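Local atomic coordinates of diacylglycerol O-acyltransferase (Marinobacter hydrocarbonoclasticus, PDB entry 6CHJ), a protein that probably transfers the acyl group of acyl-CoA to a lipid alcohol, making wax esters or, from diacylglycerol, triacylglycerol. Residues T317-E321 / A322-L326; L442-G445 / L446-E450; L327-H330 / H331-E335. One frame throughout, in Å; residues are numbered along the deposited sequence.

Contact 1 (T317-E321 / A322-L326)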
ATOM      1  N   THR B 317      30.737   3.284  18.090  1.00 54.20           N
ATOM      2  CA  THR B 317      31.047   2.623  16.833  1.00 56.04           C
ATOM      3  C   THR B 317      32.430   2.967  16.314  1.00 53.64           C
ATOM      4  O   THR B 317      32.816   2.466  15.258  1.00 56.38           O
ATOM      5  CB  THR B 317      29.975   2.979  15.802  1.00 51.28           C
ATOM      6  OG1 THR B 317      29.827   4.409  15.744  1.00 48.65           O
ATOM      7  CG2 THR B 317      28.676   2.351  16.233  1.00 43.66           C
ATOM      8  N   ASP B 318      33.178   3.792  17.029  1.00 59.92           N
ATOM      9  CA  ASP B 318      34.574   4.078  16.718  1.00 63.66           C
ATOM     10  C   ASP B 318      35.535   3.122  17.408  1.00 64.15           C
ATOM     11  O   ASP B 318      36.745   3.206  17.174  1.00 67.54           O
ATOM     12  CB  ASP B 318      34.903   5.518  17.125  1.00 62.19           C
ATOM     13  CG  ASP B 318      34.899   5.705  18.630  1.00 64.69           C
ATOM     14  OD1 ASP B 318      35.788   6.414  19.152  1.00 72.35           O
ATOM     15  OD2 ASP B 318      34.021   5.131  19.302  1.00 61.89           O
ATOM     16  N   VAL B 319      35.032   2.231  18.263  1.00 63.70           N
ATOM     17  CA  VAL B 319      35.843   1.276  19.014  1.00 62.03           C
ATOM     18  C   VAL B 319      35.884  -0.043  18.249  1.00 64.11           C
ATOM     19  O   VAL B 319      34.857  -0.501  17.735  1.00 64.98           O
ATOM     20  CB  VAL B 319      35.266   1.078  20.432  1.00 63.53           C
ATOM     21  CG1 VAL B 319      36.110   0.103  21.248  1.00 61.53           C
ATOM     22  CG2 VAL B 319      35.084   2.430  21.147  1.00 53.68           C
ATOM     23  N   GLN B 320      37.060  -0.674  18.191  1.00 70.21           N
ATOM     24  CA  GLN B 320      37.237  -1.862  17.354  1.00 70.55           C
ATOM     25  C   GLN B 320      37.042  -3.179  18.099  1.00 67.92           C
ATOM     26  O   GLN B 320      36.351  -4.070  17.607  1.00 68.34           O
ATOM     27  CB  GLN B 320      38.616  -1.855  16.696  1.00 72.60           C
ATOM     28  CG  GLN B 320      38.693  -2.846  15.560  1.00 76.36           C
ATOM     29  CD  GLN B 320      39.955  -2.710  14.741  1.00 92.50           C
ATOM     30  OE1 GLN B 320      40.595  -1.657  14.751  1.00 97.79           O
ATOM     31  NE2 GLN B 320      40.326  -3.776  14.026  1.00 87.27           N
ATOM     32  N   GLU B 321      37.649  -3.347  19.262  1.00 68.31           N
ATOM     33  CA  GLU B 321      37.451  -4.602  19.970  1.00 68.05           C
ATOM     34  C   GLU B 321      36.055  -4.656  20.586  1.00 66.17           C
ATOM     35  O   GLU B 321      35.507  -3.647  21.049  1.00 60.96           O
ATOM     36  CB  GLU B 321      38.518  -4.812  21.053  1.00 71.55           C
ATOM     37  CG  GLU B 321      38.717  -6.291  21.393  1.00 73.12           C
ATOM     38  CD  GLU B 321      38.854  -6.534  22.888  1.00 82.25           C
ATOM     39  OE1 GLU B 321      38.970  -5.537  23.646  1.00 81.30           O
ATOM     40  OE2 GLU B 321      38.837  -7.720  23.306  1.00 89.24           O
ATOM     41  N   ALA B 322      35.487  -5.862  20.593  1.00 63.15           N
ATOM     42  CA  ALA B 322      34.102  -6.034  21.011  1.00 60.49           C
ATOM     43  C   ALA B 322      33.949  -5.884  22.524  1.00 60.15           C
ATOM     44  O   ALA B 322      33.002  -5.240  22.997  1.00 58.38           O
ATOM     45  CB  ALA B 322      33.593  -7.393  20.527  1.00 53.91           C
ATOM     46  N   GLY B 323      34.859  -6.478  23.302  1.00 64.09           N
ATOM     47  CA  GLY B 323      34.772  -6.347  24.751  1.00 60.26           C
ATOM     48  C   GLY B 323      34.933  -4.910  25.217  1.00 53.27           C
ATOM     49  O   GLY B 323      34.255  -4.465  26.143  1.00 57.76           O
ATOM     50  N   GLU B 324      35.821  -4.166  24.574  1.00 51.92           N
ATOM     51  CA  GLU B 324      35.955  -2.748  24.874  1.00 59.66           C
ATOM     52  C   GLU B 324      34.647  -2.001  24.593  1.00 62.37           C
ATOM     53  O   GLU B 324      34.165  -1.220  25.431  1.00 55.17           O
ATOM     54  CB  GLU B 324      37.107  -2.177  24.050  1.00 60.05           C
ATOM     55  CG  GLU B 324      37.643  -0.865  24.550  1.00 59.10           C
ATOM     56  CD  GLU B 324      38.573  -0.224  23.551  1.00 61.77           C
ATOM     57  OE1 GLU B 324      38.710   1.025  23.581  1.00 63.88           O
ATOM     58  OE2 GLU B 324      39.155  -0.969  22.727  1.00 66.06           O
ATOM     59  N   ARG B 325      34.039  -2.266  23.425  1.00 60.29           N
ATOM     60  CA  ARG B 325      32.809  -1.570  23.046  1.00 61.47           C
ATOM     61  C   ARG B 325      31.652  -1.919  23.978  1.00 56.34           C
ATOM     62  O   ARG B 325      30.926  -1.023  24.429  1.00 52.95           O
ATOM     63  CB  ARG B 325      32.443  -1.880  21.598  1.00 55.69           C
ATOM     64  CG  ARG B 325      31.611  -0.767  20.966  1.00 61.48           C
ATOM     65  CD  ARG B 325      31.220  -1.063  19.529  1.00 53.88           C
ATOM     66  NE  ARG B 325      32.359  -1.557  18.768  1.00 64.13           N
ATOM     67  CZ  ARG B 325      32.478  -2.806  18.331  1.00 63.48           C
ATOM     68  NH1 ARG B 325      31.523  -3.699  18.581  1.00 59.77           N
ATOM     69  NH2 ARG B 325      33.554  -3.159  17.648  1.00 62.69           N
ATOM     70  N   LEU B 326      31.481  -3.200  24.305  1.00 51.20           N
ATOM     71  CA  LEU B 326      30.431  -3.561  25.250  1.00 52.20           C
ATOM     72  C   LEU B 326      30.569  -2.783  26.562  1.00 56.05           C
ATOM     73  O   LEU B 326      29.592  -2.206  27.051  1.00 53.12           O
ATOM     74  CB  LEU B 326      30.450  -5.065  25.497  1.00 50.24           C
ATOM     75  CG  LEU B 326      29.672  -5.556  26.711  1.00 50.22           C
ATOM     76  CD1 LEU B 326      28.178  -5.346  26.524  1.00 51.97           C
ATOM     77  CD2 LEU B 326      30.001  -7.045  26.969  1.00 51.63           C
TER

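Contact 2 (L442-G445 / L446-E450)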
ATOM      1  N   LEU B 442      24.498  -8.454  13.448  1.00 53.87           N
ATOM      2  CA  LEU B 442      24.155  -8.619  14.858  1.00 53.04           C
ATOM      3  C   LEU B 442      24.700  -9.937  15.383  1.00 55.93           C
ATOM      4  O   LEU B 442      25.253  -9.999  16.490  1.00 55.30           O
ATOM      5  CB  LEU B 442      22.643  -8.568  15.075  1.00 50.76           C
ATOM      6  CG  LEU B 442      21.852  -7.281  14.851  1.00 57.20           C
ATOM      7  CD1 LEU B 442      20.370  -7.606  14.529  1.00 49.66           C
ATOM      8  CD2 LEU B 442      21.967  -6.335  16.036  1.00 46.63           C
ATOM      9  N   GLU B 443      24.551 -11.004  14.595  1.00 56.41           N
ATOM     10  CA  GLU B 443      24.948 -12.324  15.056  1.00 55.38           C
ATOM     11  C   GLU B 443      26.464 -12.400  15.185  1.00 52.85           C
ATOM     12  O   GLU B 443      26.987 -12.968  16.147  1.00 56.70           O
ATOM     13  CB  GLU B 443      24.380 -13.393  14.102  1.00 55.48           C
ATOM     14  CG  GLU B 443      25.014 -14.786  14.198  1.00 51.85           C
ATOM     15  CD  GLU B 443      24.836 -15.447  15.571  1.00 57.53           C
ATOM     16  OE1 GLU B 443      23.829 -15.164  16.259  1.00 53.16           O
ATOM     17  OE2 GLU B 443      25.709 -16.257  15.962  1.00 57.58           O
ATOM     18  N   GLN B 444      27.177 -11.764  14.260  1.00 55.07           N
ATOM     19  CA  GLN B 444      28.623 -11.694  14.339  1.00 49.33           C
ATOM     20  C   GLN B 444      29.070 -10.867  15.555  1.00 61.98           C
ATOM     21  O   GLN B 444      30.070 -11.201  16.213  1.00 55.88           O
ATOM     22  CB  GLN B 444      29.152 -11.120  13.021  1.00 49.97           C
ATOM     23  CG  GLN B 444      30.667 -10.939  12.930  1.00 61.34           C
ATOM     24  CD  GLN B 444      31.071  -9.862  11.941  1.00 67.71           C
ATOM     25  OE1 GLN B 444      30.216  -9.256  11.283  1.00 72.02           O
ATOM     26  NE2 GLN B 444      32.375  -9.609  11.833  1.00 62.95           N
ATOM     27  N   GLY B 445      28.327  -9.796  15.884  1.00 59.55           N
ATOM     28  CA  GLY B 445      28.653  -9.011  17.068  1.00 50.72           C
ATOM     29  C   GLY B 445      28.567  -9.823  18.348  1.00 56.04           C
ATOM     30  O   GLY B 445      29.402  -9.681  19.246  1.00 54.36           O
ATOM     31  N   LEU B 446      27.576 -10.717  18.436  1.00 54.32           N
ATOM     32  CA  LEU B 446      27.462 -11.559  19.620  1.00 57.74           C
ATOM     33  C   LEU B 446      28.535 -12.660  19.628  1.00 63.40           C
ATOM     34  O   LEU B 446      29.096 -12.986  20.681  1.00 58.70           O
ATOM     35  CB  LEU B 446      26.056 -12.145  19.681  1.00 49.02           C
ATOM     36  CG  LEU B 446      25.690 -13.050  20.855  1.00 56.95           C
ATOM     37  CD1 LEU B 446      25.738 -12.260  22.144  1.00 57.26           C
ATOM     38  CD2 LEU B 446      24.309 -13.641  20.643  1.00 53.38           C
ATOM     39  N   ALA B 447      28.840 -13.235  18.462  1.00 61.06           N
ATOM     40  CA  ALA B 447      29.849 -14.283  18.408  1.00 63.52           C
ATOM     41  C   ALA B 447      31.245 -13.735  18.704  1.00 61.10           C
ATOM     42  O   ALA B 447      32.078 -14.451  19.268  1.00 61.47           O
ATOM     43  CB  ALA B 447      29.798 -14.976  17.043  1.00 52.98           C
ATOM     44  N   GLU B 448      31.520 -12.482  18.332  1.00 60.55           N
ATOM     45  CA  GLU B 448      32.822 -11.883  18.618  1.00 56.78           C
ATOM     46  C   GLU B 448      33.037 -11.758  20.119  1.00 63.90           C
ATOM     47  O   GLU B 448      34.124 -12.056  20.631  1.00 64.71           O
ATOM     48  CB  GLU B 448      32.932 -10.510  17.958  1.00 55.49           C
ATOM     49  CG  GLU B 448      33.424 -10.518  16.524  1.00 60.79           C
ATOM     50  CD  GLU B 448      33.962  -9.166  16.104  1.00 63.44           C
ATOM     51  OE1 GLU B 448      34.129  -8.311  16.999  1.00 69.05           O
ATOM     52  OE2 GLU B 448      34.232  -8.958  14.898  1.00 67.21           O
ATOM     53  N   LEU B 449      32.013 -11.290  20.839  1.00 61.45           N
ATOM     54  CA  LEU B 449      32.056 -11.315  22.298  1.00 60.06           C
ATOM     55  C   LEU B 449      32.227 -12.739  22.815  1.00 62.45           C
ATOM     56  O   LEU B 449      32.949 -12.971  23.790  1.00 61.98           O
ATOM     57  CB  LEU B 449      30.787 -10.687  22.880  1.00 54.83           C
ATOM     58  CG  LEU B 449      30.601  -9.179  22.732  1.00 56.81           C
ATOM     59  CD1 LEU B 449      29.218  -8.732  23.276  1.00 44.89           C
ATOM     60  CD2 LEU B 449      31.728  -8.470  23.442  1.00 56.28           C
ATOM     61  N   GLU B 450      31.573 -13.713  22.178  1.00 61.64           N
ATOM     62  CA  GLU B 450      31.687 -15.078  22.680  1.00 64.65           C
ATOM     63  C   GLU B 450      33.098 -15.635  22.485  1.00 64.65           C
ATOM     64  O   GLU B 450      33.647 -16.265  23.392  1.00 67.76           O
ATOM     65  CB  GLU B 450      30.666 -15.971  22.009  1.00 62.70           C
ATOM     66  CG  GLU B 450      29.285 -15.944  22.615  1.00 60.29           C
ATOM     67  CD  GLU B 450      28.335 -16.635  21.675  1.00 61.57           C
ATOM     68  OE1 GLU B 450      28.588 -16.524  20.453  1.00 56.13           O
ATOM     69  OE2 GLU B 450      27.388 -17.311  22.136  1.00 62.05           O
TER

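Contact 3 (L327-H330 / H331-E335)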
ATOM      1  N   LEU B 327      31.784  -2.711  27.127  1.00 59.90           N
ATOM      2  CA  LEU B 327      31.935  -2.108  28.455  1.00 59.77           C
ATOM      3  C   LEU B 327      31.828  -0.585  28.424  1.00 56.74           C
ATOM      4  O   LEU B 327      31.214   0.007  29.322  1.00 58.27           O
ATOM      5  CB  LEU B 327      33.260  -2.528  29.091  1.00 62.04           C
ATOM      6  CG  LEU B 327      33.442  -4.039  29.152  1.00 60.75           C
ATOM      7  CD1 LEU B 327      34.916  -4.348  29.349  1.00 62.40           C
ATOM      8  CD2 LEU B 327      32.577  -4.645  30.241  1.00 57.01           C
ATOM      9  N   LYS B 328      32.402   0.071  27.410  1.00 50.59           N
ATOM     10  CA  LYS B 328      32.144   1.501  27.255  1.00 58.80           C
ATOM     11  C   LYS B 328      30.654   1.780  27.068  1.00 58.65           C
ATOM     12  O   LYS B 328      30.164   2.823  27.518  1.00 57.16           O
ATOM     13  CB  LYS B 328      32.946   2.076  26.084  1.00 56.72           C
ATOM     14  CG  LYS B 328      34.445   1.881  26.208  1.00 58.10           C
ATOM     15  CD  LYS B 328      35.213   3.058  25.630  1.00 61.06           C
ATOM     16  CE  LYS B 328      36.700   2.739  25.503  1.00 60.47           C
ATOM     17  NZ  LYS B 328      37.403   3.683  24.578  1.00 69.80           N
ATOM     18  N   ILE B 329      29.922   0.866  26.414  1.00 56.02           N
ATOM     19  CA  ILE B 329      28.469   1.004  26.316  1.00 56.46           C
ATOM     20  C   ILE B 329      27.830   0.795  27.683  1.00 58.07           C
ATOM     21  O   ILE B 329      26.926   1.543  28.083  1.00 62.37           O
ATOM     22  CB  ILE B 329      27.891   0.024  25.265  1.00 51.57           C
ATOM     23  CG1 ILE B 329      28.240   0.467  23.839  1.00 54.78           C
ATOM     24  CG2 ILE B 329      26.378  -0.101  25.407  1.00 49.51           C
ATOM     25  CD1 ILE B 329      28.225  -0.660  22.803  1.00 48.52           C
ATOM     26  N   HIS B 330      28.295  -0.213  28.425  1.00 54.15           N
ATOM     27  CA  HIS B 330      27.687  -0.541  29.710  1.00 61.09           C
ATOM     28  C   HIS B 330      27.801   0.627  30.687  1.00 67.19           C
ATOM     29  O   HIS B 330      26.793   1.096  31.234  1.00 63.06           O
ATOM     30  CB  HIS B 330      28.338  -1.805  30.281  1.00 60.05           C
ATOM     31  CG  HIS B 330      28.245  -1.919  31.770  1.00 68.18           C
ATOM     32  ND1 HIS B 330      29.303  -2.342  32.548  1.00 71.98           N
ATOM     33  CD2 HIS B 330      27.220  -1.684  32.625  1.00 70.84           C
ATOM     34  CE1 HIS B 330      28.936  -2.353  33.818  1.00 73.82           C
ATOM     35  NE2 HIS B 330      27.679  -1.948  33.892  1.00 72.93           N
ATOM     36  N   HIS B 331      29.031   1.111  30.919  1.00 61.62           N
ATOM     37  CA  HIS B 331      29.214   2.228  31.837  1.00 64.33           C
ATOM     38  C   HIS B 331      28.567   3.494  31.299  1.00 66.94           C
ATOM     39  O   HIS B 331      28.028   4.292  32.079  1.00 66.05           O
ATOM     40  CB  HIS B 331      30.709   2.452  32.121  1.00 67.45           C
ATOM     41  CG  HIS B 331      31.320   1.399  32.997  1.00 66.80           C
ATOM     42  ND1 HIS B 331      32.390   0.625  32.597  1.00 68.31           N
ATOM     43  CD2 HIS B 331      30.988   0.973  34.240  1.00 72.51           C
ATOM     44  CE1 HIS B 331      32.695  -0.227  33.562  1.00 71.73           C
ATOM     45  NE2 HIS B 331      31.861  -0.038  34.569  1.00 71.12           N
ATOM     46  N   GLY B 332      28.591   3.682  29.976  1.00 59.93           N
ATOM     47  CA  GLY B 332      27.995   4.875  29.412  1.00 61.94           C
ATOM     48  C   GLY B 332      26.503   4.965  29.671  1.00 68.85           C
ATOM     49  O   GLY B 332      25.967   6.060  29.856  1.00 64.03           O
ATOM     50  N   MET B 333      25.815   3.823  29.704  1.00 62.41           N
ATOM     51  CA  MET B 333      24.380   3.832  29.962  1.00 71.10           C
ATOM     52  C   MET B 333      24.078   3.817  31.455  1.00 70.06           C
ATOM     53  O   MET B 333      23.143   4.489  31.908  1.00 64.60           O
ATOM     54  CB  MET B 333      23.702   2.641  29.261  1.00 62.60           C
ATOM     55  CG  MET B 333      23.782   2.718  27.751  1.00 58.27           C
ATOM     56  SD  MET B 333      22.602   1.685  26.881  1.00 71.65           S
ATOM     57  CE  MET B 333      23.198   0.039  27.310  1.00 60.75           C
ATOM     58  N   GLU B 334      24.861   3.049  32.213  1.00 63.66           N
ATOM     59  CA  GLU B 334      24.805   3.105  33.671  1.00 73.36           C
ATOM     60  C   GLU B 334      24.875   4.546  34.173  1.00 76.15           C
ATOM     61  O   GLU B 334      24.023   4.996  34.950  1.00 77.97           O
ATOM     62  CB  GLU B 334      25.956   2.274  34.242  1.00 74.65           C
ATOM     63  CG  GLU B 334      25.983   2.085  35.741  1.00 77.05           C
ATOM     64  CD  GLU B 334      27.014   1.028  36.141  1.00 87.96           C
ATOM     65  OE1 GLU B 334      28.178   1.396  36.460  1.00 89.53           O
ATOM     66  OE2 GLU B 334      26.668  -0.178  36.101  1.00 85.51           O
ATOM     67  N   GLU B 335      25.880   5.292  33.707  1.00 75.10           N
ATOM     68  CA  GLU B 335      26.074   6.668  34.148  1.00 74.29           C
ATOM     69  C   GLU B 335      24.992   7.598  33.611  1.00 76.60           C
ATOM     70  O   GLU B 335      24.627   8.569  34.285  1.00 79.92           O
ATOM     71  CB  GLU B 335      27.470   7.144  33.727  1.00 69.88           C
ATOM     72  CG  GLU B 335      28.586   6.439  34.506  1.00 79.69           C
ATOM     73  CD  GLU B 335      29.937   6.434  33.790  1.00 84.43           C
ATOM     74  OE1 GLU B 335      30.199   7.370  33.003  1.00 87.15           O
ATOM     75  OE2 GLU B 335      30.736   5.491  34.017  1.00 75.15           O
TER

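Contact 1 (T317-E321 / A322-L326)
The start of helix 322-338 is joined here to the loop that leads into it, and the main tie is Arg325 reaching back to Val319. Glu321 holds the N-cap position. Its carbonyl O accepts the backbone N of Arg325 at 3.1 Å, which closes the first helical turn. The guanidinium of Arg325 meets Val319 O side-on with two nitrogens, NE at 2.9 Å and NH2 at 3.0 Å. The oxygen lies in the guanidinium plane, whereas NE stands above the carbonyl plane, 41° out of it. Both donors come from the same face of that carbonyl. A bend at chi3 (-46°) gives the guanidinium this position. Glu321 O also lies over one face of the group, offset toward its rim. An alanine in place of Arg325 removes both side-chain donors to Val319 O, and the loop would probably be held less firmly against the helix. Val319 packs beside this grip. Its CG1, anti to the backbone N (chi1 -179°), meets the carboxylate end of Glu324, 3.4 Å from CD. The two side chains meet at a slant. The Glu324 carboxylate has its salt-bridge partner one turn further on, in Lys328. Glu321 OE1 comes within 3.9 Å of Glu324 CB. The two carboxylates are not in contact and would probably repel each other mildly. The loop follows strand 310-314, the outermost strand, within this chain, of a mixed sheet. Arg325 also packs on Ala271 and Ala272 of helix 262-280, while Ala322 touches Asn452 of helix 437-453.

Contact 2 (L442-G445 / L446-E450)
Backbone bonding between successive turns of an alpha-helix makes this contact: Leu442 to Leu446, Glu443 to Ala447 and Gln444 to Glu448 are paired i to i+4. The stretch lies in helix 437-453, near the C-terminus of the chain. Leu446 N donates to Leu442 O at 3.1 Å, and Ala447 N to Glu443 O at 3.0 Å. Glu448 N to Gln444 O is the shortest of the set at 2.9 Å. Leu449 N to Gly445 O is weak at 3.5 Å, although nearly straight. Leu449 CG also rests 3.7 Å from Gly445 O. The side chains of Gln444 and Glu448 reach out from the same face of the helix, one turn apart. NE2 of Gln444 comes to 3.6 Å from OE2 of Glu448, with the amide and carboxylate planes 79° apart. Glu448 CG lies anti to the carbonyl carbon (chi1 -87°), and from there it also comes close to Gln444 O. Ala447 CB sits against Glu443 O at 3.6 Å. Leu446 and Leu449 pack against neighbouring helices. Leu446 meets Val265 and Met269 of helix 262-280 and Ile251 of helix 248-258, and Leu449 meets Val254 of helix 248-258. On a more polar side, Glu443 and Glu450 both form salt bridges to Arg250. Their two carboxylates do not touch, and the shared arginine probably offsets their like charges. The chemistry implies that the turn is held chiefly by main-chain bonds, with the carboxylates of Glu443 and Glu450 directed to helix 248-258.

Contact 3 (L327-H330 / H331-E335)
His330 and His331 stack on one another at the surface of helix 322-338, while Ile329 and Met333 pack on its inner side. The contact is two turns of alpha-helix bonded i to i+4. His331 N to Leu327 O (2.9 Å) and Glu334 N to His330 O are almost straight. Met333 N to Ile329 O and Gly332 N to Lys328 O are both more bent. On the packed side, Ile329 CG2 meets Met333 CE at 3.7 Å. The two side chains run next to each other toward the neighbouring helix. The bend of Met333 at chi3 brings its methyl back to Ile329. Ile329 touches Ala271 of helix 262-280, and Met333 touches Thr267 and Asp264 there. The outer side is more exposed and is built from flat polar groups. The imidazoles of His330 and His331 form a face-to-face stack, with centroids 4.5 Å apart and planes inclined at 30°. ND1 of His330 lies over the centre of the His331 ring, 3.9 Å above its plane. His330 CG is anti to the backbone N (chi1 155°), and this swings the ring forward along the helix to Glu334. The carboxylate of Glu334 would probably favour a protonated His330. In that pair, His330 NE2 donates to Glu334 OE2 at 3.0 Å, meeting the oxygen from above the carboxylate plane, with ring and carboxylate 86° apart.

Overall arrangement
Contacts 1 and 3 follow each other on helix 322-338, with centres about 12 Å apart. Contact 1 forms the start of the helix and contact 3 the turns that follow; their segments adjoin in the sequence. Contact 2 lies on helix 437-453, and its centre is also about 12 Å from that of contact 1. These two touch: Leu449 CD2 packs on Ala322 O at 3.5 Å, and Leu449 CD1 on Leu326 CD2 at 4.1 Å. Contacts 2 and 3 do not touch, with nearest atoms about 7 Å apart. Helix 262-280 is a common neighbour, packed by side chains from all three contacts. All three belong to the C-terminal part of the enzyme.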